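Local coordinates for protein folylpolyglutamate synthase/dihydrofolate synthase (Thermotoga maritima, PDB 1O5Z) that probably catalyses the ATP-dependent addition of L-glutamate to dihydropteroate and to folylpolyglutamates, with magnesium as cofactor, at residues T266-H271 / F308-K313. Numbering follows the deposited sequence.
Sequences TMNGPH and FEILEK
The Phe308 ring meets Asn268 at its edge, near the ring plane, where the backbone O of Asn268 lies 3.8 Å from Phe308 CD2. Asn268 CB packs against the same carbon, Phe308 CD2, also at 3.8 Å, but lifted from the plane toward the side of Ile310 CD1. That face of the ring carries CD1 of Ile310, 3.7 Å above the plane and shifted toward the rim. Asn268 thus completes a small cluster with the side chains of Phe308 and of Ile310, the latter on strand 309-313. Its own side chain crosses that of Ile310 at about a right angle, bringing Asn268 ND2 to 3.5 Å from Ile310 CD1. With CG beside the backbone N (chi1 -63°), the Asn268 amide also lets ND2 share a partner with that N: one water accepts from Asn268 N and from Asn268 ND2, each at 2.9 Å, and donates to Phe308 O at 2.6 Å. Three bonds hold this water, which joins the two segments where they make no direct polar link. The other end of the amide, OD1, takes bonds from His248 N and Asn250 ND2, so both ends are occupied and its rotation is probably fixed. Gly269 takes a positive phi (111°), which glycine reaches readily, and its N is hydrogen-bonded to Tyr339 OH of helix 326-339. Phe308 belongs to a G1 beta bulge, sharing Leu320 with Glu309. The example illustrates how a single water, among buried residues, can mediate between domains: the loop leading into helix 271-286 meets an edge strand at the junction of the ATP-binding middle domain and the C-terminal glutamate ligase domain, the pairing characteristic of Mur ligase-type enzymes.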
loop_
_atom_site.group_PDB
_atom_site.type_symbol
_atom_site.label_atom_id
_atom_site.label_comp_id
_atom_site.label_asym_id
_atom_site.label_seq_id
_atom_site.Cartn_x
_atom_site.Cartn_y
_atom_site.Cartn_z
ATOM N N THR A 266 1.693 -2.546 -15.788
ATOM C CA THR A 266 3.021 -2.025 -15.729
ATOM C C THR A 266 3.716 -2.605 -14.517
ATOM O O THR A 266 4.871 -3.034 -14.600
ATOM C CB THR A 266 2.917 -0.527 -15.700
ATOM O OG1 THR A 266 2.331 -0.134 -16.939
ATOM C CG2 THR A 266 4.283 0.143 -15.735
ATOM N N MET A 267 2.978 -2.662 -13.413
ATOM C CA MET A 267 3.456 -3.286 -12.180
ATOM C C MET A 267 3.897 -4.705 -12.445
ATOM O O MET A 267 3.217 -5.468 -13.167
ATOM C CB MET A 267 2.352 -3.355 -11.153
ATOM C CG MET A 267 1.982 -2.056 -10.529
ATOM S SD MET A 267 0.586 -2.368 -9.425
ATOM C CE MET A 267 1.531 -3.066 -8.106
ATOM N N ASN A 268 5.039 -5.065 -11.872
ATOM C CA ASN A 268 5.650 -6.366 -12.123
ATOM C C ASN A 268 5.385 -7.281 -10.986
ATOM O O ASN A 268 5.128 -6.831 -9.890
ATOM C CB ASN A 268 7.110 -6.196 -12.328
ATOM C CG ASN A 268 7.397 -5.377 -13.535
ATOM O OD1 ASN A 268 7.205 -5.839 -14.696
ATOM N ND2 ASN A 268 7.830 -4.133 -13.299
ATOM N N GLY A 269 5.385 -8.570 -11.268
ATOM C CA GLY A 269 5.031 -9.563 -10.280
ATOM C C GLY A 269 3.706 -10.207 -10.647
ATOM O O GLY A 269 2.730 -9.498 -10.981
ATOM N N PRO A 270 3.653 -11.546 -10.600
ATOM C CA PRO A 270 2.418 -12.291 -10.980
ATOM C C PRO A 270 1.245 -12.186 -9.957
ATOM O O PRO A 270 0.077 -12.272 -10.354
ATOM C CB PRO A 270 2.910 -13.728 -11.160
ATOM C CG PRO A 270 4.436 -13.648 -11.025
ATOM C CD PRO A 270 4.746 -12.449 -10.186
ATOM N N HIS A 271 1.549 -11.950 -8.676
ATOM C CA HIS A 271 0.505 -11.564 -7.699
ATOM C C HIS A 271 -0.233 -10.318 -8.112
ATOM O O HIS A 271 -1.368 -10.153 -7.721
ATOM C CB HIS A 271 1.045 -11.318 -6.284
ATOM C CG HIS A 271 1.277 -12.574 -5.517
ATOM N ND1 HIS A 271 0.291 -13.520 -5.333
ATOM C CD2 HIS A 271 2.391 -13.069 -4.921
ATOM C CE1 HIS A 271 0.783 -14.546 -4.653
ATOM N NE2 HIS A 271 2.054 -14.293 -4.384
ATOM N N PHE A 308 8.166 -4.200 -5.224
ATOM C CA PHE A 308 8.787 -4.800 -6.424
ATOM C C PHE A 308 8.594 -3.869 -7.551
ATOM O O PHE A 308 8.057 -4.220 -8.612
ATOM C CB PHE A 308 8.288 -6.210 -6.785
ATOM C CG PHE A 308 9.217 -6.925 -7.744
ATOM C CD1 PHE A 308 10.502 -7.263 -7.357
ATOM C CD2 PHE A 308 8.828 -7.205 -9.044
ATOM C CE1 PHE A 308 11.356 -7.892 -8.219
ATOM C CE2 PHE A 308 9.703 -7.837 -9.906
ATOM C CZ PHE A 308 10.980 -8.152 -9.483
ATOM N N GLU A 309 9.060 -2.667 -7.249
ATOM C CA GLU A 309 8.991 -1.541 -8.118
ATOM C C GLU A 309 10.305 -1.469 -8.833
ATOM O O GLU A 309 11.343 -1.401 -8.186
ATOM C CB GLU A 309 8.837 -0.254 -7.298
ATOM C CG GLU A 309 8.066 0.765 -8.050
ATOM C CD GLU A 309 8.170 2.124 -7.460
ATOM O OE1 GLU A 309 8.466 2.225 -6.251
ATOM O OE2 GLU A 309 7.959 3.076 -8.232
ATOM N N ILE A 310 10.263 -1.466 -10.152
ATOM C CA ILE A 310 11.464 -1.295 -10.935
ATOM C C ILE A 310 11.425 0.075 -11.563
ATOM O O ILE A 310 10.482 0.380 -12.275
ATOM C CB ILE A 310 11.571 -2.397 -12.045
ATOM C CG1 ILE A 310 11.809 -3.769 -11.418
ATOM C CG2 ILE A 310 12.718 -2.078 -13.012
ATOM C CD1 ILE A 310 10.611 -4.499 -11.235
ATOM N N LEU A 311 12.462 0.869 -11.329
ATOM C CA LEU A 311 12.607 2.195 -11.874
ATOM C C LEU A 311 13.873 2.243 -12.705
ATOM O O LEU A 311 14.944 2.040 -12.174
ATOM C CB LEU A 311 12.783 3.219 -10.748
ATOM C CG LEU A 311 11.653 4.109 -10.257
ATOM C CD1 LEU A 311 12.254 5.148 -9.295
ATOM C CD2 LEU A 311 10.899 4.813 -11.386
ATOM N N GLU A 312 13.753 2.520 -13.996
ATOM C CA GLU A 312 14.903 2.817 -14.831
ATOM C C GLU A 312 15.218 4.281 -14.633
ATOM O O GLU A 312 14.386 5.149 -14.879
ATOM C CB GLU A 312 14.642 2.575 -16.313
ATOM C CG GLU A 312 15.252 1.291 -16.839
ATOM C CD GLU A 312 16.039 1.459 -18.150
ATOM O OE1 GLU A 312 15.711 2.394 -18.939
ATOM O OE2 GLU A 312 16.987 0.645 -18.398
ATOM N N LYS A 313 16.433 4.553 -14.184
ATOM C CA LYS A 313 16.885 5.916 -13.967
ATOM C C LYS A 313 18.227 5.987 -14.660
ATOM O O LYS A 313 19.139 5.233 -14.337
ATOM C CB LYS A 313 16.984 6.193 -12.454
ATOM C CG LYS A 313 17.552 7.542 -12.085
ATOM C CD LYS A 313 16.496 8.559 -11.715
ATOM C CE LYS A 313 15.985 9.379 -12.883
ATOM N NZ LYS A 313 15.530 10.744 -12.431
HETATM O O HOH W 1 6.882 -3.129 -10.707
#